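PDB 6EIO: antifreeze protein from Uncultured bacterium, which binds ice, apparently through two faces of its folded domain, and so probably restrains the growth of ice crystals. Local coordinates for residues 132-137 and 160-165; 16-21 and 113-118; 92-97 and 195-200. One frame throughout, in Å; residues are numbered along the deposited sequence. Where two conformers were deposited one is given.

Contacts 1 and 2 are neighbours, their centres about 12 Å apart: strand 135-138 of contact 1 and strand 116-117 of contact 2 lie side by side in one parallel sheet. Gly114 N reaches Asp134 O at 2.7 Å and Leu117 N reaches Thr136 O at 2.8 Å, both probable hydrogen bonds. Contact 2 adds the first modelled residues alongside strand 116-117, the outer strand of that sheet. Contact 3, where helix 81-99 meets strand 193-196, lies across the chain's centre from contact 1. Its centre is about 22 Å from that of contact 1 and about 24 Å from that of contact 2, and it touches neither.

Contact 1. Residues 132-137 and 160-165; sequences SGDVTF and GRKVLL
Asp134 runs alongside Lys162, and its carboxylate adds one weak bond and two water bridges to the backbone bonds between 132-137 and 160-165. Its CB lies 3.8 Å from Leu164 CD1 and also passes close to Lys162 O. CG turns away from the carbonyl carbon, to the side of the backbone N (chi1 -57°), a setting that lays the carboxylate along the Lys162 side chain, both heading in one direction. OD1 then takes a weak, bent bond from Lys162 N at 3.0 Å, while a water donates to it and, with its other proton, to Gly160 O. OD2 is reached by a second water, which accepts from Lys162 NZ, linking the two charges indirectly. With an alanine here, Lys162 N is likely to lose its weak acceptor, and both waters the carboxylate they donate to.

Beyond Asp134 the two segments become neighbouring parallel strands on successive coils of the irregular beta-helix of the Ice-binding-like family. Val135 N donates to Lys162 O, Leu164 N to Val135 O at 2.8 Å and nearly straight (173°), and Phe137 N to Leu164 O at 2.9 Å. Val135, Phe137, Val163 and Leu165 share one face of this sheet, where Val135 CG1 meets Val163 CG2 at 3.8 Å and Phe137 CD1 lies 3.6 Å from Val163 CG1. The Phe137 ring goes on to meet Phe147 edge-to-face, and touches Trp176. On the other face Thr136 OG1 rests against Leu164 CB. In the conformer described, Arg161 bends back along its chain and its NH2 bonds to Pro159 O.

Contact 2. Residues 16-21 and 113-118; sequences TVIPLQ and GGLTLT
Ile18 meets a peptide group rather than a ring: its CG1 lies 3.8 Å from Thr116 O, at the oxygen end of that carbonyl. Ile18 CB and CG2 gather round the same oxygen a little farther off. A second flat group, the peptide carbonyl of Thr16, turns its O to Leu115 CD2 at 3.9 Å, and a third, that of Pro19, has its O 3.7 Å from Thr118 OG1.

The apolar contacts between these points are loose. Thr16 CG2 comes to Leu115 CD1 at 4.1 Å, one side chain lying roughly perpendicular to the other, and Ile18 CD1 reaches Leu117 CD2 at 4.2 Å. Residues 16-20 run at 12° to 115-118, but their CA atoms stay too far from it for strand pairing. Strand 116-117 is an outermost strand of its three-stranded parallel sheet. The first modelled residues lie against this end coil of the beta-helix, where Ile18 packs on Leu115 and Leu117 and also touches Ile108 and Tyr122.

At the far end Leu20 has CG opposite its backbone N (chi1 -174°), which carries CD1 to Thr118, 3.6 Å from Thr118 OG1 and close to its CB. That hydroxyl, set between the backbone N and the carbonyl carbon, reaches a water at 2.7 Å. The same water accepts from Gln21 N and so bridges the Gln21 backbone to the Thr118 side chain. Beyond it, Gln21 OE1 takes a hydrogen bond from Leu121 N.

Contact 3. Residues 92-97 and 195-200; sequences TAYNDA and IALESI
Ile195 O sits at the edge of the Tyr94 ring and near its plane, 3.8 Å from Tyr94 CD2 and 4.0 Å from Tyr94 CE2, a contact with ring carbons and not a conventional hydrogen bond. The Ile195 backbone has its regular bonds with Trp176 and Val178 of the adjoining strand. Tyr94 CB meets Ile195 CG2 at 3.9 Å, the two side chains passing one another head to tail. From the preceding residue, Ala93 CB touches Ile195 CD1, also at 3.9 Å, the small methyl letting the isoleucine tip come up close to the helix.

This joins the two parts that define the Ice-binding-like fold: helix 81-99 lies along the beta-helix, and here its flank packs on strand 193-196 and on the loop that follows. Tyr94 spans both. With CG swung to the far side from the backbone N (chi1 178°), its ring reaches out from the helix past Ile195 to Leu197, where Tyr94 OH lies 3.7 Å from Leu197 CB and the two side chains meet at a slant. Leu197 N is near Tyr94 CE2 as well, at 3.8 Å, from an oblique direction. Arg215 makes a cation-pi contact with the same ring, and Leu197 in turn touches Arg215 and Asn216. A sulfate, probably from the crystallisation liquor, is bound about 5 Å from the Leu197 side chain.

Contact 1. Residues 132-137 and 160-165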
ATOM      1  N   SER A 132      16.601   5.343  -6.065  1.00 14.14           N
ATOM      2  CA  SER A 132      17.938   4.908  -5.722  1.00 18.66           C
ATOM      3  C   SER A 132      17.863   4.665  -4.240  1.00 18.31           C
ATOM      4  O   SER A 132      17.235   5.435  -3.519  1.00 24.36           O
ATOM      5  CB  SER A 132      18.976   6.000  -5.984  1.00 24.65           C
ATOM      6  OG  SER A 132      18.640   7.154  -5.234  1.00 31.57           O
ATOM      7  N   GLY A 133      18.444   3.582  -3.797  0.60 18.45           N
ATOM      8  CA  GLY A 133      18.315   3.297  -2.399  0.60 13.66           C
ATOM      9  C   GLY A 133      16.915   3.034  -1.869  0.60  9.83           C
ATOM     10  O   GLY A 133      15.866   3.079  -2.537  0.60 10.94           O
ATOM     11  N   ASP A 134      16.945   2.739  -0.589  1.00  7.70           N
ATOM     12  CA  ASP A 134      15.786   2.193   0.099  1.00  6.52           C
ATOM     13  C   ASP A 134      15.178   3.276   0.978  1.00  6.26           C
ATOM     14  O   ASP A 134      15.862   4.205   1.385  1.00  7.77           O
ATOM     15  CB  ASP A 134      16.204   1.015   0.967  1.00  6.70           C
ATOM     16  CG  ASP A 134      16.896  -0.064   0.161  1.00  7.36           C
ATOM     17  OD1 ASP A 134      16.394  -0.391  -0.929  1.00  7.85           O
ATOM     18  OD2 ASP A 134      17.944  -0.575   0.624  1.00 10.02           O
ATOM     19  N   VAL A 135      13.892   3.165   1.287  1.00  5.97           N
ATOM     20  CA  VAL A 135      13.259   4.075   2.231  0.55  5.61           C
ATOM     21  C   VAL A 135      13.021   3.317   3.530  1.00  5.54           C
ATOM     22  O   VAL A 135      12.557   2.175   3.514  1.00  6.57           O
ATOM     23  CB  VAL A 135      11.980   4.724   1.655  0.55  5.83           C
ATOM     24  CG1 VAL A 135      10.896   3.664   1.324  0.55  5.01           C
ATOM     25  CG2 VAL A 135      11.459   5.818   2.614  0.55  7.60           C
ATOM     26  N   THR A 136      13.355   3.954   4.650  1.00  5.36           N
ATOM     27  CA  THR A 136      13.212   3.339   5.963  1.00  5.27           C
ATOM     28  C   THR A 136      12.158   4.082   6.765  1.00  5.41           C
ATOM     29  O   THR A 136      12.212   5.308   6.875  1.00  7.03           O
ATOM     30  CB  THR A 136      14.548   3.356   6.712  1.00  6.06           C
ATOM     31  OG1 THR A 136      15.510   2.618   5.964  1.00  6.68           O
ATOM     32  CG2 THR A 136      14.425   2.731   8.079  1.00  7.22           C
ATOM     33  N   PHE A 137      11.210   3.335   7.316  1.00  4.82           N
ATOM     34  CA  PHE A 137      10.257   3.865   8.284  1.00  5.03           C
ATOM     35  C   PHE A 137      10.773   3.498   9.666  1.00  4.69           C
ATOM     36  O   PHE A 137      10.992   2.319   9.946  1.00  5.55           O
ATOM     37  CB  PHE A 137       8.873   3.269   8.037  1.00  5.35           C
ATOM     38  CG  PHE A 137       8.248   3.808   6.780  1.00  5.43           C
ATOM     39  CD1 PHE A 137       8.528   3.273   5.535  1.00  6.22           C
ATOM     40  CD2 PHE A 137       7.385   4.869   6.842  1.00  7.90           C
ATOM     41  CE1 PHE A 137       7.979   3.832   4.399  1.00  6.50           C
ATOM     42  CE2 PHE A 137       6.820   5.400   5.706  1.00  9.17           C
ATOM     43  CZ  PHE A 137       7.121   4.886   4.475  1.00  7.29           C
ATOM     44  N   GLY A 160      14.333  -3.582  -7.523  1.00  5.78           N
ATOM     45  CA  GLY A 160      15.124  -3.961  -6.373  1.00  6.34           C
ATOM     46  C   GLY A 160      15.075  -3.028  -5.188  1.00  6.14           C
ATOM     47  O   GLY A 160      15.797  -3.264  -4.222  1.00  8.19           O
ATOM     48  N   ARG A 161      14.232  -1.990  -5.233  0.50  5.52           N
ATOM     49  CA  ARG A 161      14.105  -1.047  -4.126  0.50  5.04           C
ATOM     50  C   ARG A 161      13.395  -1.712  -2.951  0.50  4.67           C
ATOM     51  O   ARG A 161      12.607  -2.651  -3.122  0.50  5.54           O
ATOM     52  CB  ARG A 161      13.253   0.179  -4.512  0.50  5.89           C
ATOM     53  CG  ARG A 161      13.718   1.005  -5.702  0.50  5.55           C
ATOM     54  CD  ARG A 161      15.183   1.394  -5.642  0.50  6.26           C
ATOM     55  NE  ARG A 161      16.028   0.359  -6.247  0.50  7.26           N
ATOM     56  CZ  ARG A 161      17.206  -0.032  -5.789  0.50  6.73           C
ATOM     57  NH1 ARG A 161      17.740   0.516  -4.703  0.50  8.09           N
ATOM     58  NH2 ARG A 161      17.860  -0.984  -6.437  0.50  8.57           N
ATOM     59  N   LYS A 162      13.632  -1.176  -1.745  1.00  5.33           N
ATOM     60  CA  LYS A 162      13.031  -1.752  -0.554  1.00  5.32           C
ATOM     61  C   LYS A 162      12.412  -0.674   0.319  1.00  5.12           C
ATOM     62  O   LYS A 162      12.941   0.433   0.453  1.00  5.91           O
ATOM     63  CB  LYS A 162      14.055  -2.511   0.289  1.00  5.66           C
ATOM     64  CG  LYS A 162      14.886  -3.510  -0.531  1.00  6.03           C
ATOM     65  CD  LYS A 162      16.067  -4.058   0.236  1.00  6.55           C
ATOM     66  CE  LYS A 162      16.983  -4.870  -0.676  1.00  7.05           C
ATOM     67  NZ  LYS A 162      18.220  -5.269   0.044  1.00  9.98           N
ATOM     68  N   VAL A 163      11.302  -1.051   0.964  1.00  5.04           N
ATOM     69  CA  VAL A 163      10.768  -0.374   2.139  1.00  4.90           C
ATOM     70  C   VAL A 163      11.234  -1.164   3.353  1.00  4.88           C
ATOM     71  O   VAL A 163      10.908  -2.350   3.487  1.00  5.24           O
ATOM     72  CB  VAL A 163       9.235  -0.285   2.107  1.00  5.20           C
ATOM     73  CG1 VAL A 163       8.738   0.363   3.394  1.00  6.02           C
ATOM     74  CG2 VAL A 163       8.773   0.503   0.880  1.00  6.26           C
ATOM     75  N   LEU A 164      12.006  -0.505   4.207  1.00  5.08           N
ATOM     76  CA  LEU A 164      12.601  -1.112   5.380  1.00  4.98           C
ATOM     77  C   LEU A 164      11.939  -0.564   6.644  1.00  5.08           C
ATOM     78  O   LEU A 164      11.444   0.565   6.662  1.00  5.85           O
ATOM     79  CB  LEU A 164      14.111  -0.830   5.407  1.00  5.58           C
ATOM     80  CG  LEU A 164      14.866  -1.337   4.179  1.00  6.05           C
ATOM     81  CD1 LEU A 164      16.318  -0.881   4.234  1.00  7.82           C
ATOM     82  CD2 LEU A 164      14.781  -2.855   4.051  1.00  7.08           C
ATOM     83  N   LEU A 165      11.978  -1.377   7.697  1.00  5.74           N
ATOM     84  CA  LEU A 165      11.430  -1.034   8.997  1.00  5.44           C
ATOM     85  C   LEU A 165      12.550  -0.981  10.021  1.00  5.40           C
ATOM     86  O   LEU A 165      13.372  -1.899  10.091  1.00  6.96           O
ATOM     87  CB  LEU A 165      10.408  -2.086   9.445  1.00  5.49           C
ATOM     88  CG  LEU A 165       9.249  -2.332   8.476  1.00  6.12           C
ATOM     89  CD1 LEU A 165       8.445  -3.552   8.951  1.00  7.34           C
ATOM     90  CD2 LEU A 165       8.358  -1.137   8.329  1.00  7.50           C
TER
HETATM   91  O   HOH W   1      19.423  -2.812   0.624  1.00 18.25           O
HETATM   92  O   HOH W   2      17.796  -2.002  -2.629  1.00 29.51           O

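Contact 2. Residues 16-21 and 113-118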
ATOM      1  N   THR A  16      18.227  16.914   2.045  1.00 43.11           N
ATOM      2  CA  THR A  16      16.845  16.694   2.467  1.00 36.88           C
ATOM      3  C   THR A  16      16.781  16.232   3.913  1.00 27.76           C
ATOM      4  O   THR A  16      17.159  15.102   4.231  1.00 41.22           O
ATOM      5  CB  THR A  16      16.162  15.633   1.596  1.00 43.43           C
ATOM      6  OG1 THR A  16      16.255  16.014   0.219  1.00 49.11           O
ATOM      7  CG2 THR A  16      14.694  15.476   1.985  1.00 43.39           C
ATOM      8  N   VAL A  17      16.282  17.100   4.785  1.00 19.54           N
ATOM      9  CA  VAL A  17      16.298  16.859   6.222  1.00 13.64           C
ATOM     10  C   VAL A  17      14.859  16.767   6.733  1.00 11.69           C
ATOM     11  O   VAL A  17      14.087  17.725   6.613  1.00 16.57           O
ATOM     12  CB  VAL A  17      17.090  17.937   6.972  1.00 14.35           C
ATOM     13  CG1 VAL A  17      17.099  17.640   8.430  1.00 14.53           C
ATOM     14  CG2 VAL A  17      18.528  18.034   6.437  1.00 19.59           C
ATOM     15  N   ILE A  18      14.522  15.636   7.339  1.00 12.83           N
ATOM     16  CA  ILE A  18      13.159  15.318   7.781  1.00 10.24           C
ATOM     17  C   ILE A  18      13.011  15.680   9.259  1.00  9.47           C
ATOM     18  O   ILE A  18      13.682  15.056  10.098  1.00 10.38           O
ATOM     19  CB  ILE A  18      12.874  13.816   7.578  1.00 10.60           C
ATOM     20  CG1 ILE A  18      13.058  13.401   6.111  1.00 15.94           C
ATOM     21  CG2 ILE A  18      11.489  13.437   8.096  1.00 14.07           C
ATOM     22  CD1 ILE A  18      12.057  14.018   5.170  1.00 19.38           C
ATOM     23  N   PRO A  19      12.152  16.647   9.638  1.00  9.45           N
ATOM     24  CA  PRO A  19      11.984  16.961  11.062  1.00 10.18           C
ATOM     25  C   PRO A  19      11.143  15.888  11.743  1.00  7.83           C
ATOM     26  O   PRO A  19      10.555  15.015  11.102  1.00  9.27           O
ATOM     27  CB  PRO A  19      11.273  18.317  11.062  1.00 11.06           C
ATOM     28  CG  PRO A  19      10.451  18.277   9.833  1.00 13.94           C
ATOM     29  CD  PRO A  19      11.274  17.493   8.804  1.00 12.80           C
ATOM     30  N   LEU A  20      11.107  15.956  13.074  1.00  7.91           N
ATOM     31  CA  LEU A  20      10.363  15.006  13.887  1.00  6.95           C
ATOM     32  C   LEU A  20       9.031  15.625  14.296  1.00  6.98           C
ATOM     33  O   LEU A  20       8.989  16.641  14.996  1.00  8.42           O
ATOM     34  CB  LEU A  20      11.174  14.596  15.108  1.00  7.42           C
ATOM     35  CG  LEU A  20      10.549  13.492  15.952  1.00  7.43           C
ATOM     36  CD1 LEU A  20      10.193  12.248  15.127  1.00  9.16           C
ATOM     37  CD2 LEU A  20      11.522  13.134  17.067  1.00  9.19           C
ATOM     38  N   GLN A  21       7.943  15.005  13.854  1.00  6.79           N
ATOM     39  CA  GLN A  21       6.601  15.495  14.112  1.00  6.66           C
ATOM     40  C   GLN A  21       6.143  15.156  15.526  1.00  6.92           C
ATOM     41  O   GLN A  21       6.553  14.162  16.124  1.00  7.98           O
ATOM     42  CB  GLN A  21       5.628  14.893  13.089  1.00  7.04           C
ATOM     43  CG  GLN A  21       5.949  15.343  11.675  1.00  6.51           C
ATOM     44  CD  GLN A  21       5.036  14.726  10.637  1.00  6.42           C
ATOM     45  OE1 GLN A  21       3.823  14.670  10.825  1.00  6.93           O
ATOM     46  NE2 GLN A  21       5.611  14.296   9.525  1.00  6.79           N
ATOM     47  N   GLY A 113      14.480   7.551  -1.877  1.00  9.54           N
ATOM     48  CA  GLY A 113      15.493   6.570  -1.547  1.00 10.04           C
ATOM     49  C   GLY A 113      16.587   7.186  -0.696  1.00  7.93           C
ATOM     50  O   GLY A 113      16.987   8.331  -0.896  1.00  9.43           O
ATOM     51  N   GLY A 114      17.063   6.416   0.280  1.00  8.12           N
ATOM     52  CA  GLY A 114      18.049   6.862   1.239  1.00 10.34           C
ATOM     53  C   GLY A 114      17.484   7.579   2.442  1.00  9.65           C
ATOM     54  O   GLY A 114      18.234   7.865   3.379  1.00 14.35           O
ATOM     55  N   LEU A 115      16.195   7.881   2.459  1.00  8.76           N
ATOM     56  CA  LEU A 115      15.630   8.655   3.547  1.00  9.02           C
ATOM     57  C   LEU A 115      15.045   7.753   4.621  1.00  8.29           C
ATOM     58  O   LEU A 115      14.552   6.665   4.354  1.00 10.99           O
ATOM     59  CB  LEU A 115      14.524   9.576   3.062  1.00 11.01           C
ATOM     60  CG  LEU A 115      14.953  10.725   2.187  1.00 17.99           C
ATOM     61  CD1 LEU A 115      13.713  11.528   1.849  1.00 21.96           C
ATOM     62  CD2 LEU A 115      15.999  11.602   2.857  1.00 25.51           C
ATOM     63  N   THR A 116      15.092   8.255   5.842  1.00  7.88           N
ATOM     64  CA  THR A 116      14.345   7.729   6.965  1.00  8.04           C
ATOM     65  C   THR A 116      13.161   8.636   7.246  1.00  9.44           C
ATOM     66  O   THR A 116      13.299   9.848   7.379  1.00 14.85           O
ATOM     67  CB  THR A 116      15.203   7.624   8.206  1.00  8.80           C
ATOM     68  OG1 THR A 116      16.044   6.494   8.046  1.00 10.28           O
ATOM     69  CG2 THR A 116      14.328   7.432   9.437  1.00 13.69           C
ATOM     70  N   LEU A 117      12.002   8.037   7.321  1.00  6.62           N
ATOM     71  CA  LEU A 117      10.764   8.718   7.672  1.00  5.70           C
ATOM     72  C   LEU A 117      10.361   8.283   9.074  1.00  5.36           C
ATOM     73  O   LEU A 117      10.150   7.095   9.332  1.00  5.93           O
ATOM     74  CB  LEU A 117       9.665   8.401   6.663  1.00  6.60           C
ATOM     75  CG  LEU A 117       9.981   8.752   5.215  1.00  9.46           C
ATOM     76  CD1 LEU A 117       8.787   8.451   4.326  1.00 13.48           C
ATOM     77  CD2 LEU A 117      10.405  10.210   5.086  1.00 13.29           C
ATOM     78  N   THR A 118      10.247   9.253   9.968  1.00  5.34           N
ATOM     79  CA  THR A 118       9.752   9.058  11.316  1.00  5.30           C
ATOM     80  C   THR A 118       8.230   9.237  11.334  1.00  5.05           C
ATOM     81  O   THR A 118       7.613   9.595  10.325  1.00  5.38           O
ATOM     82  CB  THR A 118      10.506  10.017  12.253  1.00  5.69           C
ATOM     83  OG1 THR A 118      10.514  11.331  11.681  1.00  6.23           O
ATOM     84  CG2 THR A 118      11.961   9.574  12.427  1.00  7.03           C
TER
HETATM   85  O   HOH W   3       8.208  12.642  12.161  1.00  6.73           O

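Contact 3. Residues 92-97 and 195-200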
ATOM      1  N   THR A  92     -13.815   5.142   1.738  1.00  6.29           N
ATOM      2  CA  THR A  92     -13.764   5.849   3.016  1.00  6.18           C
ATOM      3  C   THR A  92     -12.319   6.041   3.478  1.00  5.93           C
ATOM      4  O   THR A  92     -11.921   7.136   3.895  1.00  6.38           O
ATOM      5  CB  THR A  92     -14.580   5.062   4.050  1.00  6.85           C
ATOM      6  OG1 THR A  92     -15.932   5.026   3.603  1.00  7.73           O
ATOM      7  CG2 THR A  92     -14.475   5.665   5.453  1.00  9.01           C
ATOM      8  N   ALA A  93     -11.520   4.975   3.419  1.00  5.88           N
ATOM      9  CA  ALA A  93     -10.140   5.041   3.882  1.00  5.72           C
ATOM     10  C   ALA A  93      -9.306   5.999   3.030  1.00  5.88           C
ATOM     11  O   ALA A  93      -8.492   6.764   3.556  1.00  6.07           O
ATOM     12  CB  ALA A  93      -9.516   3.649   3.857  1.00  5.99           C
ATOM     13  N   TYR A  94      -9.490   5.942   1.708  1.00  5.76           N
ATOM     14  CA  TYR A  94      -8.792   6.847   0.807  1.00  5.73           C
ATOM     15  C   TYR A  94      -9.103   8.301   1.154  1.00  5.84           C
ATOM     16  O   TYR A  94      -8.210   9.146   1.246  1.00  6.30           O
ATOM     17  CB  TYR A  94      -9.241   6.526  -0.617  1.00  5.85           C
ATOM     18  CG  TYR A  94      -8.647   7.417  -1.687  1.00  5.68           C
ATOM     19  CD1 TYR A  94      -9.202   8.666  -1.974  1.00  6.33           C
ATOM     20  CD2 TYR A  94      -7.542   7.004  -2.431  1.00  6.13           C
ATOM     21  CE1 TYR A  94      -8.677   9.466  -2.978  1.00  6.95           C
ATOM     22  CE2 TYR A  94      -7.014   7.805  -3.429  1.00  6.46           C
ATOM     23  CZ  TYR A  94      -7.578   9.033  -3.704  1.00  6.43           C
ATOM     24  OH  TYR A  94      -7.031   9.791  -4.696  1.00  7.83           O
ATOM     25  N   ASN A  95     -10.390   8.602   1.328  1.00  6.02           N
ATOM     26  CA  ASN A  95     -10.790   9.975   1.613  1.00  6.59           C
ATOM     27  C   ASN A  95     -10.273  10.420   2.979  1.00  6.72           C
ATOM     28  O   ASN A  95      -9.860  11.579   3.141  1.00  7.85           O
ATOM     29  CB  ASN A  95     -12.311  10.107   1.538  1.00  7.05           C
ATOM     30  CG  ASN A  95     -12.877   9.989   0.134  1.00  7.92           C
ATOM     31  OD1 ASN A  95     -14.069   9.627  -0.028  1.00 10.41           O
ATOM     32  ND2 ASN A  95     -12.100  10.314  -0.865  1.00  8.65           N
ATOM     33  N   ASP A  96     -10.296   9.526   3.970  1.00  6.71           N
ATOM     34  CA  ASP A  96      -9.738   9.822   5.288  1.00  7.09           C
ATOM     35  C   ASP A  96      -8.263  10.178   5.157  1.00  7.03           C
ATOM     36  O   ASP A  96      -7.807  11.242   5.594  1.00  8.54           O
ATOM     37  CB  ASP A  96      -9.971   8.571   6.168  1.00  7.29           C
ATOM     38  CG  ASP A  96      -9.345   8.629   7.552  1.00  8.35           C
ATOM     39  OD1 ASP A  96      -8.957   9.712   8.006  1.00 11.53           O
ATOM     40  OD2 ASP A  96      -9.222   7.547   8.168  1.00  9.61           O
ATOM     41  N   ALA A  97      -7.509   9.301   4.510  1.00  6.53           N
ATOM     42  CA  ALA A  97      -6.079   9.528   4.329  1.00  6.42           C
ATOM     43  C   ALA A  97      -5.813  10.849   3.630  1.00  6.64           C
ATOM     44  O   ALA A  97      -4.940  11.610   4.051  1.00  7.96           O
ATOM     45  CB  ALA A  97      -5.479   8.371   3.530  1.00  6.85           C
ATOM     46  N   ILE A 195      -3.339   2.553  -1.211  1.00  4.75           N
ATOM     47  CA  ILE A 195      -4.711   2.813  -1.626  1.00  5.06           C
ATOM     48  C   ILE A 195      -4.641   3.775  -2.798  1.00  5.13           C
ATOM     49  O   ILE A 195      -4.345   4.960  -2.604  1.00  5.64           O
ATOM     50  CB  ILE A 195      -5.592   3.379  -0.511  1.00  6.88           C
ATOM     51  CG1 ILE A 195      -5.356   2.674   0.824  1.00  8.37           C
ATOM     52  CG2 ILE A 195      -7.047   3.276  -0.956  1.00  9.24           C
ATOM     53  CD1 ILE A 195      -6.182   3.237   1.957  1.00 14.32           C
ATOM     54  N   ALA A 196      -4.870   3.261  -4.003  1.00  5.32           N
ATOM     55  CA  ALA A 196      -4.744   4.044  -5.222  1.00  5.27           C
ATOM     56  C   ALA A 196      -6.120   4.331  -5.806  1.00  5.25           C
ATOM     57  O   ALA A 196      -7.009   3.467  -5.811  1.00  6.11           O
ATOM     58  CB  ALA A 196      -3.912   3.328  -6.274  1.00  6.73           C
ATOM     59  N   LEU A 197      -6.291   5.539  -6.347  1.00  5.51           N
ATOM     60  CA  LEU A 197      -7.545   5.850  -7.017  1.00  5.52           C
ATOM     61  C   LEU A 197      -7.726   5.003  -8.267  1.00  5.61           C
ATOM     62  O   LEU A 197      -8.845   4.559  -8.574  1.00  6.16           O
ATOM     63  CB  LEU A 197      -7.574   7.336  -7.377  1.00  6.72           C
ATOM     64  CG  LEU A 197      -8.882   7.826  -8.011  1.00  7.87           C
ATOM     65  CD1 LEU A 197     -10.050   7.660  -7.043  1.00 10.22           C
ATOM     66  CD2 LEU A 197      -8.746   9.265  -8.434  1.00 11.24           C
ATOM     67  N   GLU A 198      -6.639   4.823  -9.022  1.00  5.84           N
ATOM     68  CA  GLU A 198      -6.690   4.177 -10.324  1.00  6.11           C
ATOM     69  C   GLU A 198      -6.116   2.763 -10.231  1.00  5.72           C
ATOM     70  O   GLU A 198      -6.801   1.878  -9.711  1.00  6.50           O
ATOM     71  CB  GLU A 198      -6.057   5.074 -11.400  1.00  7.66           C
ATOM     72  CG  GLU A 198      -6.852   6.376 -11.601  1.00 12.11           C
ATOM     73  CD  GLU A 198      -8.257   6.187 -12.207  1.00 16.76           C
ATOM     74  OE1 GLU A 198      -8.605   5.065 -12.655  1.00 19.33           O
ATOM     75  OE2 GLU A 198      -9.007   7.185 -12.243  1.00 23.94           O
ATOM     76  N   SER A 199      -4.905   2.534 -10.735  1.00  6.10           N
ATOM     77  CA  SER A 199      -4.369   1.195 -10.907  1.00  5.77           C
ATOM     78  C   SER A 199      -3.086   0.987 -10.102  1.00  5.55           C
ATOM     79  O   SER A 199      -2.410   1.939  -9.690  1.00  6.32           O
ATOM     80  CB  SER A 199      -4.095   0.947 -12.378  1.00  6.48           C
ATOM     81  OG  SER A 199      -5.303   0.891 -13.115  1.00  8.41           O
ATOM     82  N   ILE A 200      -2.759  -0.289  -9.884  1.00  5.54           N
ATOM     83  CA  ILE A 200      -1.522  -0.684  -9.209  1.00  5.44           C
ATOM     84  C   ILE A 200      -0.915  -1.829 -10.001  1.00  5.40           C
ATOM     85  O   ILE A 200      -1.593  -2.828 -10.270  1.00  6.13           O
ATOM     86  CB  ILE A 200      -1.765  -1.121  -7.748  1.00  5.57           C
ATOM     87  CG1 ILE A 200      -2.446  -0.020  -6.941  1.00  5.68           C
ATOM     88  CG2 ILE A 200      -0.443  -1.533  -7.123  1.00  7.04           C
ATOM     89  CD1 ILE A 200      -2.926  -0.468  -5.557  1.00  6.37           C
TER